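Local coordinates for CELL division control protein 6 (Pyrobaculum aerophilum, PDB 1FNN), which binds ADP and magnesium as an AAA+ ATPase of the Cdc6/Cdc18 family and is probably involved in regulating DNA replication, at residues P20-E23 / Q24-Q27; G285-L288 / H289-L292; Y78-G81 / F82-R85; Y215-D218 / I219-I223; R105-R109 / D110-A114. One frame throughout, in Å; residues are numbered along the deposited sequence.

In the fold
Contacts 1, 3, 5, 4 and 2 follow one another along the chain in that order. Contact 1 starts helix 23-38 beside the bound ADP. Contacts 3 and 5 belong to the AAA domain, with centres about 20 Å apart. Contact 3 leaves the edge strand 75-80 of the parallel sheet, and contact 5 starts helix 109-122. Contact 4 starts helix 217-227 in the lid domain, about 24 Å from contact 1 between centres. Contact 2 starts helix 288-304 in the C-terminal winged-helix domain. Its centre lies about 67 Å from that of contact 5. The chain is thus elongated, with the nucleotide held between the AAA and lid domains.

Contact 1: residues P20-E23 / Q24-Q27; sequences PHRE and QQLQ. With ADP (adenosine-5'-diphosphate), chain D.
Arg22 lays its CD and guanidinium against the side-chain amide of Gln25. This is the start of helix 23-38 in the AAA+ nucleotide pocket, and Arg22 is its N-cap residue. Gln25 NE2 sits over one face of the guanidinium, 3.4 Å from Arg22 NH1. Both are donors, so they only pack. The two planes are turned 48° apart, and each group has other partners. Gln25 NE2 donates to Arg189 O. Arg22 NE and NH2 donate to Thr55 O and Ser191 O, while Arg22 NH1 donates to His21 O at 2.8 Å. Three carbonyls fix the rotation of the guanidinium. The bend at the second torsion (chi2 -65°) turns CD and the guanidinium toward Gln25. Arg22 CG lies 3.6 Å from ADP N6.

The helix begins with Leu26 N donating to Arg22 O at 3.0 Å and Gln27 N donating to Glu23 O at 2.9 Å. Leu26 packs on Leu64 and Leu67 of helix 57-68, which follows the P-loop. A water accepts from Gln24 N and makes a weak bond to His21 O. The adenine is read by backbone: ADP N6 donates to Pro20 O at 3.0 Å, and Pro20 CD lies 3.6 Å from ADP N1.

Contact 2: residues G285-L288 / H289-L292; sequences GLPL and HEKL
Lys291 NZ donates to Leu286 O at 2.8 Å, in the plane of that carbonyl. The bond ties the loop to the first turn of helix 288-304 in the C-terminal winged-helix domain. The same ammonium group also donates to Ile284 O, so it grips two carbonyls at the end of helix 280-285 and just beyond it. A long, weak ion pair to Glu387 adds a third partner. The lysine chain runs extended back along the helix start and bends only at its last torsion (chi4 75°), which turns NZ onto Leu286 O.

Two backbone bonds begin the helix. Lys291 N donates to Pro287 O at 3.1 Å, and Leu292 N donates to Leu288 O at 3.0 Å. Pro287 is the N-cap residue.

Glu290 extends alongside the loop residues Leu286 and Pro287 and meets both with its carboxylate. Glu290 OE1 lies 3.6 Å from Leu286 CD2, and the two side chains cross at about a right angle. Glu290 OE2 lies 3.5 Å from Pro287 CD. Asp341 is close to Glu290 OE1, and these like charges might raise the proton affinity of one of them.

Farther out, the domain closes round the turn. Leu286 and Glu290 pack on Leu342 of helix 332-344, while Leu292 touches Ile384 of helix 373-387. His289 is held at both ring nitrogens, ND1 by Tyr318 OH and NE2 by Glu327. One face of its imidazole carries Leu292 CD1, 3.6 Å above the plane and offset toward the rim. Leu292 CD1 also lies 4.0 Å from Leu288 CG.

Contact 3: residues Y78-G81 / F82-R85; sequences YING and FIYR
Ile79 touches Tyr84 where strand 75-80 gives way to an Asx turn. Ile79 CG2 lies 4.1 Å from Tyr84 CB, and the two side chains cross at about a right angle.

The carbonyl oxygen of Asn80 takes two backbone N-H groups. Tyr84 N lies 3.0 Å from Asn80 O, in the carbonyl plane, with a nearly straight bond (170° at the hydrogen). Ile83 N lies 2.9 Å from Asn80 O, above that plane, on a more bent path. The side chain closes the Asx turn: Asn80 OD1 accepts from Phe82 N at 2.8 Å, again from above its plane. CG stands anti to the backbone N (chi1 172°), which carries the amide forward over the turn. This brings OD1 beside Phe82 CB, while ND2 lies against CD1 of Ile83.

Gly81 CA makes a CA-H...O contact with Tyr84 O at 3.6 Å. This carbonyl is buried and has no polar partner in the model. Arg85 runs extended past Gly81 O and donates through both NE and NH2 to Phe82 O, with NH2 on a lone pair. Ile83 CG2 sits over the centre of one face of the Tyr84 ring, 3.4 Å above it.

The turn leaves an outer strand of the parallel AAA+ sheet. Ile79 pairs with strand 127-132 through Val130 and Asp132, and Gly81 also bonds to Asp132. Asp132, about 5 Å from Asn80 between side chains, is a magnesium ligand seen for this protein but does not hold the ion in this model. Ile79 and Tyr84 both pack on Glu93 of helix 87-97.

Contact 4: residues Y215-D218 / I219-I223; sequences YSED and ILQMI
Ser216 ends an extended stretch and the chain turns into helix 217-227, where Gln221 N donates to Glu217 O at 2.9 Å and Met222 N to Asp218 O at 3.0 Å. Ser216 is the N-cap. Ser216 OG accepts from Ile219 N at 3.2 Å, and the Ser216 carbonyl receives weak bonds from Ile219 N and Leu220 N. The first torsion sets OG between the backbone N and the carbonyl carbon (chi1 58°), and from there it reaches the first turn. Ser216 OG also touches CG1 of Ile219, which lies 3.6 Å away.

Tyr215 swings its ring against Leu220. Tyr215 CD1 is 3.9 Å from Leu220 CD2, and the two side chains meet at a slant. Tyr215 continues onto Ala206 and Lys207 of helix 195-209. The contact lies in the lid domain of the AAA+ module, a helical unit that also supplies Arg205 to the ADP site. Leu220 is shared further with Phe199 of helix 195-209 and Leu247 of helix 240-256. Its side chain is about 13 Å from the bound ADP.

Gln221 packs its aliphatic part on the helix backbone, with Gln221 CG 3.4 Å from Glu217 O. Ile219 leads away to Val267 of helix 264-274 and to Pro307, which Asp218 also touches. Met222 CB lies 3.5 Å from Asp218 O.

Contact 5: residues R105-R109 / D110-A114; sequences RGLSR and DEFLA
Glu111 reaches back from the first turn of helix 109-122 and serves both the helix cap and an arginine of the preceding loop. Ser108 and Glu111 form a capping box. Ser108 OG accepts from Glu111 N at 2.9 Å, and Glu111 OE2 accepts from Ser108 N at 2.7 Å. The second bond is almost straight (175° at the hydrogen) and uses the anti lone pair of OE2. Ser108 OG makes a weak bond to OE2. Glu111 OE1 meets the edge of the Arg105 guanidinium in a salt bridge, 2.6 Å from Arg105 NH2; the hydrogen bond within it is bent and weak. The two planes stand 64° apart. Arg105 gets there by bending at its third torsion (chi3 -97°).

Leu107 CB lies over the centre of one Phe112 ring face in a CH-pi contact, 4.1 Å from the centroid. Leu107 CD1 rests on the same face near Phe112 CD2, and Leu107 CD2 turns to Glu111 CB.

The contact lies at the surface of the AAA domain. Phe112 packs on Phe87 and Ile91 of helix 87-97 and meets the ring of Phe102. Arg109 forms a salt bridge to Asp140 of helix 139-148, and Leu113 packs on Thr144 and Leu148 of that helix.

Contact 1: residues P20-E23 / Q24-Q27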
# COMPACT_ATOMS: atom_id res chain seq x y z
N PRO A 20 9.83 -8.02 -3.81
CA PRO A 20 10.99 -7.58 -3.03
C PRO A 20 10.48 -7.11 -1.71
O PRO A 20 9.43 -6.47 -1.60
CB PRO A 20 11.63 -6.48 -3.89
CG PRO A 20 10.52 -6.00 -4.79
CD PRO A 20 9.73 -7.29 -5.08
N HIS A 21 11.21 -7.41 -0.64
CA HIS A 21 10.91 -7.00 0.73
C HIS A 21 9.79 -7.82 1.34
O HIS A 21 9.41 -7.55 2.48
CB HIS A 21 10.70 -5.47 0.84
CG HIS A 21 11.92 -4.79 0.25
ND1 HIS A 21 13.18 -4.81 0.82
CD2 HIS A 21 12.02 -4.06 -0.90
CE1 HIS A 21 14.00 -4.12 0.04
NE2 HIS A 21 13.33 -3.64 -1.03
N ARG A 22 9.28 -8.86 0.65
CA ARG A 22 8.25 -9.71 1.26
C ARG A 22 8.70 -11.16 1.29
O ARG A 22 7.91 -12.09 1.50
CB ARG A 22 6.91 -9.62 0.52
CG ARG A 22 6.20 -8.26 0.70
CD ARG A 22 5.83 -8.13 2.15
NE ARG A 22 5.26 -6.94 2.73
CZ ARG A 22 5.94 -6.11 3.52
NH1 ARG A 22 7.21 -6.35 3.81
NH2 ARG A 22 5.32 -5.05 3.99
N GLU A 23 10.00 -11.38 1.11
CA GLU A 23 10.59 -12.72 1.13
C GLU A 23 10.34 -13.40 2.47
O GLU A 23 9.92 -14.57 2.48
CB GLU A 23 12.10 -12.73 0.85
CG GLU A 23 12.47 -12.30 -0.56
CD GLU A 23 12.71 -10.82 -0.73
OE1 GLU A 23 12.40 -10.01 0.17
OE2 GLU A 23 13.24 -10.44 -1.80
N GLN A 24 10.38 -12.64 3.55
CA GLN A 24 10.16 -13.19 4.88
C GLN A 24 8.73 -13.61 5.12
O GLN A 24 8.47 -14.72 5.64
CB GLN A 24 10.63 -12.20 5.97
CG GLN A 24 10.46 -12.74 7.37
CD GLN A 24 11.35 -12.03 8.38
OE1 GLN A 24 12.23 -11.24 8.03
NE2 GLN A 24 11.13 -12.28 9.67
N GLN A 25 7.76 -12.77 4.75
CA GLN A 25 6.35 -13.11 4.92
C GLN A 25 5.93 -14.31 4.05
O GLN A 25 5.12 -15.16 4.48
CB GLN A 25 5.45 -11.93 4.53
CG GLN A 25 5.53 -10.75 5.53
CD GLN A 25 6.75 -9.87 5.36
OE1 GLN A 25 7.60 -10.08 4.51
NE2 GLN A 25 6.88 -8.82 6.19
N LEU A 26 6.50 -14.39 2.87
CA LEU A 26 6.18 -15.48 1.96
C LEU A 26 6.76 -16.81 2.47
O LEU A 26 6.09 -17.85 2.56
CB LEU A 26 6.71 -15.18 0.58
CG LEU A 26 6.34 -16.25 -0.48
CD1 LEU A 26 4.83 -16.21 -0.70
CD2 LEU A 26 7.09 -16.02 -1.78
N GLN A 27 7.98 -16.71 3.00
CA GLN A 27 8.61 -17.83 3.67
C GLN A 27 7.79 -18.32 4.86
O GLN A 27 7.68 -19.56 5.02
CB GLN A 27 10.06 -17.56 4.08
CG GLN A 27 10.63 -18.75 4.88
CD GLN A 27 11.95 -18.45 5.56
OE1 GLN A 27 11.98 -18.06 6.73
NE2 GLN A 27 13.03 -18.64 4.81
PB ADP D . -2.74 -5.18 0.77
O1B ADP D . -3.70 -6.36 0.76
O2B ADP D . -1.74 -5.25 1.78
O3B ADP D . -3.65 -4.06 0.98
PA ADP D . -1.70 -5.45 -1.87
O1A ADP D . -1.35 -6.88 -1.78
O2A ADP D . -2.91 -5.24 -2.67
O3A ADP D . -1.85 -4.86 -0.46
O5' ADP D . -0.52 -4.58 -2.60
C5' ADP D . -0.90 -3.29 -3.04
C4' ADP D . -0.28 -3.10 -4.43
O4' ADP D . 1.13 -3.17 -4.29
C3' ADP D . -0.64 -4.19 -5.44
O3' ADP D . -0.63 -3.61 -6.73
C2' ADP D . 0.47 -5.16 -5.18
O2' ADP D . 0.70 -6.02 -6.29
C1' ADP D . 1.66 -4.20 -5.03
N9 ADP D . 2.60 -4.83 -4.18
C8 ADP D . 2.55 -4.87 -2.81
N7 ADP D . 3.64 -5.27 -2.24
C5 ADP D . 4.48 -5.50 -3.31
C6 ADP D . 5.80 -5.97 -3.38
N6 ADP D . 6.47 -6.29 -2.28
N1 ADP D . 6.36 -6.12 -4.58
C2 ADP D . 5.65 -5.83 -5.65
N3 ADP D . 4.40 -5.38 -5.74
C4 ADP D . 3.87 -5.24 -4.50
O HOH W 1 11.00 -9.82 3.77

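Contact 2: residues G285-L288 / H289-L292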
# COMPACT_ATOMS: atom_id res chain seq x y z
N GLY A 285 0.89 29.76 9.20
CA GLY A 285 1.68 29.71 10.40
C GLY A 285 3.19 29.70 10.24
O GLY A 285 3.83 30.00 11.24
N LEU A 286 3.80 29.41 9.10
CA LEU A 286 5.26 29.44 9.02
C LEU A 286 5.71 30.88 9.33
O LEU A 286 5.14 31.84 8.77
CB LEU A 286 5.75 29.04 7.62
CG LEU A 286 5.18 27.66 7.15
CD1 LEU A 286 5.67 27.30 5.76
CD2 LEU A 286 5.44 26.55 8.15
N PRO A 287 6.88 30.99 9.91
CA PRO A 287 7.55 32.27 10.06
C PRO A 287 7.81 32.86 8.70
O PRO A 287 8.08 32.07 7.75
CB PRO A 287 8.91 31.92 10.66
CG PRO A 287 8.64 30.67 11.43
CD PRO A 287 7.58 29.91 10.66
N LEU A 288 7.94 34.19 8.63
CA LEU A 288 8.26 34.87 7.40
C LEU A 288 9.39 34.25 6.59
O LEU A 288 9.30 34.05 5.38
CB LEU A 288 8.63 36.36 7.61
CG LEU A 288 9.03 37.18 6.41
CD1 LEU A 288 7.93 37.23 5.35
CD2 LEU A 288 9.40 38.63 6.79
N HIS A 289 10.59 34.13 7.13
CA HIS A 289 11.75 33.64 6.41
C HIS A 289 11.61 32.16 5.98
O HIS A 289 12.32 31.79 5.07
CB HIS A 289 13.03 33.89 7.23
CG HIS A 289 13.40 35.32 6.90
ND1 HIS A 289 14.23 35.64 5.85
CD2 HIS A 289 13.03 36.49 7.48
CE1 HIS A 289 14.37 36.96 5.81
NE2 HIS A 289 13.65 37.49 6.78
N GLU A 290 10.87 31.35 6.69
CA GLU A 290 10.58 29.97 6.27
C GLU A 290 9.66 29.99 5.05
O GLU A 290 9.81 29.16 4.16
CB GLU A 290 9.94 29.18 7.42
CG GLU A 290 9.67 27.70 7.08
CD GLU A 290 9.38 26.87 8.31
OE1 GLU A 290 8.90 25.72 8.18
OE2 GLU A 290 9.61 27.33 9.46
N LYS A 291 8.68 30.90 4.98
CA LYS A 291 7.91 31.17 3.78
C LYS A 291 8.78 31.58 2.61
O LYS A 291 8.66 31.08 1.50
CB LYS A 291 6.82 32.27 3.90
CG LYS A 291 5.69 31.88 4.87
CD LYS A 291 4.60 32.93 4.71
CE LYS A 291 3.29 32.64 5.37
NZ LYS A 291 3.32 32.83 6.85
N LEU A 292 9.71 32.51 2.81
CA LEU A 292 10.62 32.99 1.81
C LEU A 292 11.52 31.83 1.35
O LEU A 292 11.79 31.72 0.15
CB LEU A 292 11.51 34.14 2.37
CG LEU A 292 10.70 35.46 2.65
CD1 LEU A 292 11.58 36.46 3.43
CD2 LEU A 292 10.23 36.07 1.35

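Contact 3: residues Y78-G81 / F82-R85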
# COMPACT_ATOMS: atom_id res chain seq x y z
N TYR A 78 -11.02 -18.01 -2.33
CA TYR A 78 -10.68 -16.64 -1.89
C TYR A 78 -11.94 -15.85 -1.59
O TYR A 78 -12.80 -15.63 -2.47
CB TYR A 78 -9.80 -16.02 -2.97
CG TYR A 78 -9.49 -14.56 -2.62
CD1 TYR A 78 -8.41 -14.24 -1.80
CD2 TYR A 78 -10.30 -13.55 -3.12
CE1 TYR A 78 -8.13 -12.93 -1.49
CE2 TYR A 78 -10.03 -12.22 -2.81
CZ TYR A 78 -8.94 -11.93 -1.99
OH TYR A 78 -8.67 -10.64 -1.68
N ILE A 79 -12.06 -15.34 -0.36
CA ILE A 79 -13.25 -14.60 0.04
C ILE A 79 -12.86 -13.14 0.33
O ILE A 79 -12.16 -12.90 1.31
CB ILE A 79 -13.98 -15.13 1.25
CG1 ILE A 79 -14.45 -16.59 1.16
CG2 ILE A 79 -15.25 -14.28 1.56
CD1 ILE A 79 -15.28 -16.86 -0.10
N ASN A 80 -13.32 -12.22 -0.51
CA ASN A 80 -12.98 -10.80 -0.22
C ASN A 80 -14.02 -10.27 0.75
O ASN A 80 -15.16 -9.99 0.35
CB ASN A 80 -12.97 -10.02 -1.53
CG ASN A 80 -12.82 -8.52 -1.38
OD1 ASN A 80 -12.82 -7.99 -0.26
ND2 ASN A 80 -12.69 -7.86 -2.52
N GLY A 81 -13.64 -10.05 2.01
CA GLY A 81 -14.55 -9.61 3.05
C GLY A 81 -15.11 -8.21 2.81
O GLY A 81 -16.08 -7.80 3.45
N PHE A 82 -14.52 -7.44 1.89
CA PHE A 82 -15.10 -6.15 1.55
C PHE A 82 -16.43 -6.36 0.81
O PHE A 82 -17.28 -5.48 0.87
CB PHE A 82 -14.19 -5.29 0.69
CG PHE A 82 -14.81 -3.97 0.31
CD1 PHE A 82 -14.75 -2.88 1.17
CD2 PHE A 82 -15.45 -3.83 -0.91
CE1 PHE A 82 -15.32 -1.67 0.80
CE2 PHE A 82 -16.03 -2.62 -1.28
CZ PHE A 82 -15.96 -1.54 -0.42
N ILE A 83 -16.50 -7.40 -0.00
CA ILE A 83 -17.66 -7.74 -0.81
C ILE A 83 -18.62 -8.68 -0.11
O ILE A 83 -19.84 -8.45 -0.08
CB ILE A 83 -17.15 -8.43 -2.10
CG1 ILE A 83 -16.21 -7.48 -2.84
CG2 ILE A 83 -18.29 -8.88 -2.99
CD1 ILE A 83 -15.45 -8.14 -3.98
N TYR A 84 -18.13 -9.80 0.42
CA TYR A 84 -18.99 -10.78 1.08
C TYR A 84 -18.83 -10.65 2.59
O TYR A 84 -17.80 -11.07 3.12
CB TYR A 84 -18.61 -12.20 0.61
CG TYR A 84 -18.56 -12.24 -0.90
CD1 TYR A 84 -17.36 -12.17 -1.60
CD2 TYR A 84 -19.75 -12.36 -1.61
CE1 TYR A 84 -17.33 -12.21 -2.98
CE2 TYR A 84 -19.73 -12.40 -3.00
CZ TYR A 84 -18.53 -12.32 -3.67
OH TYR A 84 -18.55 -12.36 -5.04
N ARG A 85 -19.84 -10.14 3.29
CA ARG A 85 -19.68 -9.81 4.71
C ARG A 85 -20.49 -10.61 5.69
O ARG A 85 -20.00 -10.89 6.80
CB ARG A 85 -20.02 -8.32 4.93
CG ARG A 85 -19.01 -7.42 4.24
CD ARG A 85 -19.27 -5.94 4.49
NE ARG A 85 -18.39 -5.13 3.66
CZ ARG A 85 -18.23 -3.82 3.74
NH1 ARG A 85 -18.89 -3.11 4.65
NH2 ARG A 85 -17.39 -3.21 2.92

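Contact 4: residues Y215-D218 / I219-I223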
# COMPACT_ATOMS: atom_id res chain seq x y z
N TYR A 215 11.59 7.08 -17.81
CA TYR A 215 11.47 7.36 -16.39
C TYR A 215 12.88 7.41 -15.87
O TYR A 215 13.75 6.68 -16.36
CB TYR A 215 10.58 6.36 -15.60
CG TYR A 215 11.18 4.99 -15.81
CD1 TYR A 215 12.14 4.51 -14.94
CD2 TYR A 215 10.76 4.22 -16.91
CE1 TYR A 215 12.69 3.27 -15.13
CE2 TYR A 215 11.33 2.96 -17.09
CZ TYR A 215 12.28 2.51 -16.22
OH TYR A 215 12.84 1.27 -16.39
N SER A 216 13.17 8.24 -14.87
CA SER A 216 14.54 8.20 -14.33
C SER A 216 14.49 7.69 -12.91
O SER A 216 13.43 7.66 -12.30
CB SER A 216 15.16 9.61 -14.33
OG SER A 216 14.27 10.41 -13.52
N GLU A 217 15.64 7.35 -12.36
CA GLU A 217 15.70 6.91 -10.97
C GLU A 217 15.20 8.04 -10.05
O GLU A 217 14.48 7.81 -9.09
CB GLU A 217 17.16 6.64 -10.67
CG GLU A 217 17.49 6.35 -9.22
CD GLU A 217 18.93 5.89 -9.07
OE1 GLU A 217 19.82 6.73 -8.87
OE2 GLU A 217 19.15 4.66 -9.16
N ASP A 218 15.54 9.29 -10.40
CA ASP A 218 15.12 10.42 -9.57
C ASP A 218 13.60 10.52 -9.53
O ASP A 218 13.07 10.88 -8.47
CB ASP A 218 15.64 11.78 -10.07
CG ASP A 218 17.11 11.98 -9.74
OD1 ASP A 218 17.68 11.19 -8.97
OD2 ASP A 218 17.70 12.96 -10.27
N ILE A 219 12.91 10.24 -10.64
CA ILE A 219 11.45 10.36 -10.63
C ILE A 219 10.81 9.32 -9.72
O ILE A 219 9.79 9.54 -9.06
CB ILE A 219 10.87 10.30 -12.05
CG1 ILE A 219 11.00 11.67 -12.72
CG2 ILE A 219 9.41 9.83 -12.10
CD1 ILE A 219 9.93 12.68 -12.34
N LEU A 220 11.37 8.10 -9.74
CA LEU A 220 10.82 7.02 -8.91
C LEU A 220 11.11 7.37 -7.44
O LEU A 220 10.28 7.14 -6.57
CB LEU A 220 11.59 5.75 -9.31
CG LEU A 220 10.96 4.76 -10.29
CD1 LEU A 220 9.90 5.36 -11.18
CD2 LEU A 220 12.00 3.96 -11.06
N GLN A 221 12.32 7.93 -7.21
CA GLN A 221 12.67 8.33 -5.84
C GLN A 221 11.73 9.41 -5.28
O GLN A 221 11.32 9.30 -4.12
CB GLN A 221 14.11 8.79 -5.73
CG GLN A 221 15.21 7.75 -5.78
CD GLN A 221 16.57 8.37 -6.07
OE1 GLN A 221 16.68 9.51 -6.55
NE2 GLN A 221 17.64 7.64 -5.79
N MET A 222 11.30 10.31 -6.14
CA MET A 222 10.32 11.36 -5.77
C MET A 222 9.01 10.81 -5.29
O MET A 222 8.40 11.17 -4.25
CB MET A 222 10.20 12.27 -6.98
CG MET A 222 9.18 13.40 -6.90
SD MET A 222 9.03 14.31 -8.45
CE MET A 222 7.67 15.41 -8.10
N ILE A 223 8.50 9.80 -6.08
CA ILE A 223 7.25 9.16 -5.70
C ILE A 223 7.44 8.35 -4.41
O ILE A 223 6.59 8.37 -3.55
CB ILE A 223 6.77 8.16 -6.82
CG1 ILE A 223 6.55 8.95 -8.09
CG2 ILE A 223 5.53 7.44 -6.30
CD1 ILE A 223 6.12 8.15 -9.34

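Contact 5: residues R105-R109 / D110-A114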
# COMPACT_ATOMS: atom_id res chain seq x y z
N ARG A 105 -35.45 -25.43 -1.00
CA ARG A 105 -35.82 -24.86 0.29
C ARG A 105 -34.79 -23.89 0.85
O ARG A 105 -33.59 -23.96 0.56
CB ARG A 105 -36.05 -25.95 1.34
CG ARG A 105 -34.89 -26.91 1.49
CD ARG A 105 -35.14 -27.98 2.54
NE ARG A 105 -34.55 -27.66 3.83
CZ ARG A 105 -34.83 -26.66 4.66
NH1 ARG A 105 -35.75 -25.73 4.41
NH2 ARG A 105 -34.16 -26.56 5.80
N GLY A 106 -35.26 -23.00 1.71
CA GLY A 106 -34.39 -22.01 2.35
C GLY A 106 -33.63 -22.75 3.45
O GLY A 106 -34.19 -23.69 4.02
N LEU A 107 -32.33 -22.48 3.56
CA LEU A 107 -31.57 -23.21 4.57
C LEU A 107 -31.17 -22.32 5.74
O LEU A 107 -30.87 -21.14 5.59
CB LEU A 107 -30.33 -23.83 3.94
CG LEU A 107 -30.48 -24.98 2.96
CD1 LEU A 107 -29.11 -25.43 2.47
CD2 LEU A 107 -31.21 -26.16 3.60
N SER A 108 -31.14 -22.91 6.94
CA SER A 108 -30.61 -22.19 8.09
C SER A 108 -29.08 -22.13 8.00
O SER A 108 -28.42 -22.96 7.38
CB SER A 108 -30.95 -22.89 9.40
OG SER A 108 -30.14 -24.05 9.56
N ARG A 109 -28.50 -21.29 8.86
CA ARG A 109 -27.07 -21.14 8.98
C ARG A 109 -26.42 -22.48 9.29
O ARG A 109 -25.40 -22.83 8.69
CB ARG A 109 -26.72 -20.12 10.08
CG ARG A 109 -25.25 -19.72 10.06
CD ARG A 109 -24.75 -19.24 11.40
NE ARG A 109 -24.02 -17.99 11.30
CZ ARG A 109 -23.23 -17.50 12.25
NH1 ARG A 109 -23.06 -18.17 13.39
NH2 ARG A 109 -22.61 -16.35 12.07
N ASP A 110 -27.02 -23.25 10.20
CA ASP A 110 -26.52 -24.57 10.55
C ASP A 110 -26.63 -25.55 9.39
O ASP A 110 -25.81 -26.44 9.19
CB ASP A 110 -27.30 -25.16 11.73
CG ASP A 110 -27.09 -24.40 13.03
OD1 ASP A 110 -26.12 -23.62 13.13
OD2 ASP A 110 -27.91 -24.60 13.96
N GLU A 111 -27.75 -25.52 8.67
CA GLU A 111 -27.94 -26.38 7.50
C GLU A 111 -26.87 -26.12 6.44
O GLU A 111 -26.25 -27.04 5.92
CB GLU A 111 -29.35 -26.13 6.95
CG GLU A 111 -30.33 -26.96 7.78
CD GLU A 111 -31.77 -26.56 7.57
OE1 GLU A 111 -32.61 -27.48 7.62
OE2 GLU A 111 -32.08 -25.37 7.36
N PHE A 112 -26.63 -24.84 6.18
CA PHE A 112 -25.57 -24.42 5.27
C PHE A 112 -24.20 -24.96 5.64
O PHE A 112 -23.55 -25.66 4.86
CB PHE A 112 -25.48 -22.89 5.32
CG PHE A 112 -26.24 -22.23 4.20
CD1 PHE A 112 -27.08 -21.16 4.47
CD2 PHE A 112 -26.10 -22.68 2.90
CE1 PHE A 112 -27.78 -20.55 3.44
CE2 PHE A 112 -26.80 -22.07 1.88
CZ PHE A 112 -27.64 -21.01 2.14
N LEU A 113 -23.83 -24.82 6.94
CA LEU A 113 -22.55 -25.36 7.37
C LEU A 113 -22.52 -26.85 7.21
O LEU A 113 -21.53 -27.48 6.80
CB LEU A 113 -22.23 -25.01 8.83
CG LEU A 113 -21.88 -23.54 9.04
CD1 LEU A 113 -21.85 -23.24 10.55
CD2 LEU A 113 -20.56 -23.20 8.36
N ALA A 114 -23.65 -27.47 7.59
CA ALA A 114 -23.73 -28.94 7.43
C ALA A 114 -23.57 -29.32 5.96
O ALA A 114 -22.95 -30.34 5.67
CB ALA A 114 -25.09 -29.37 7.98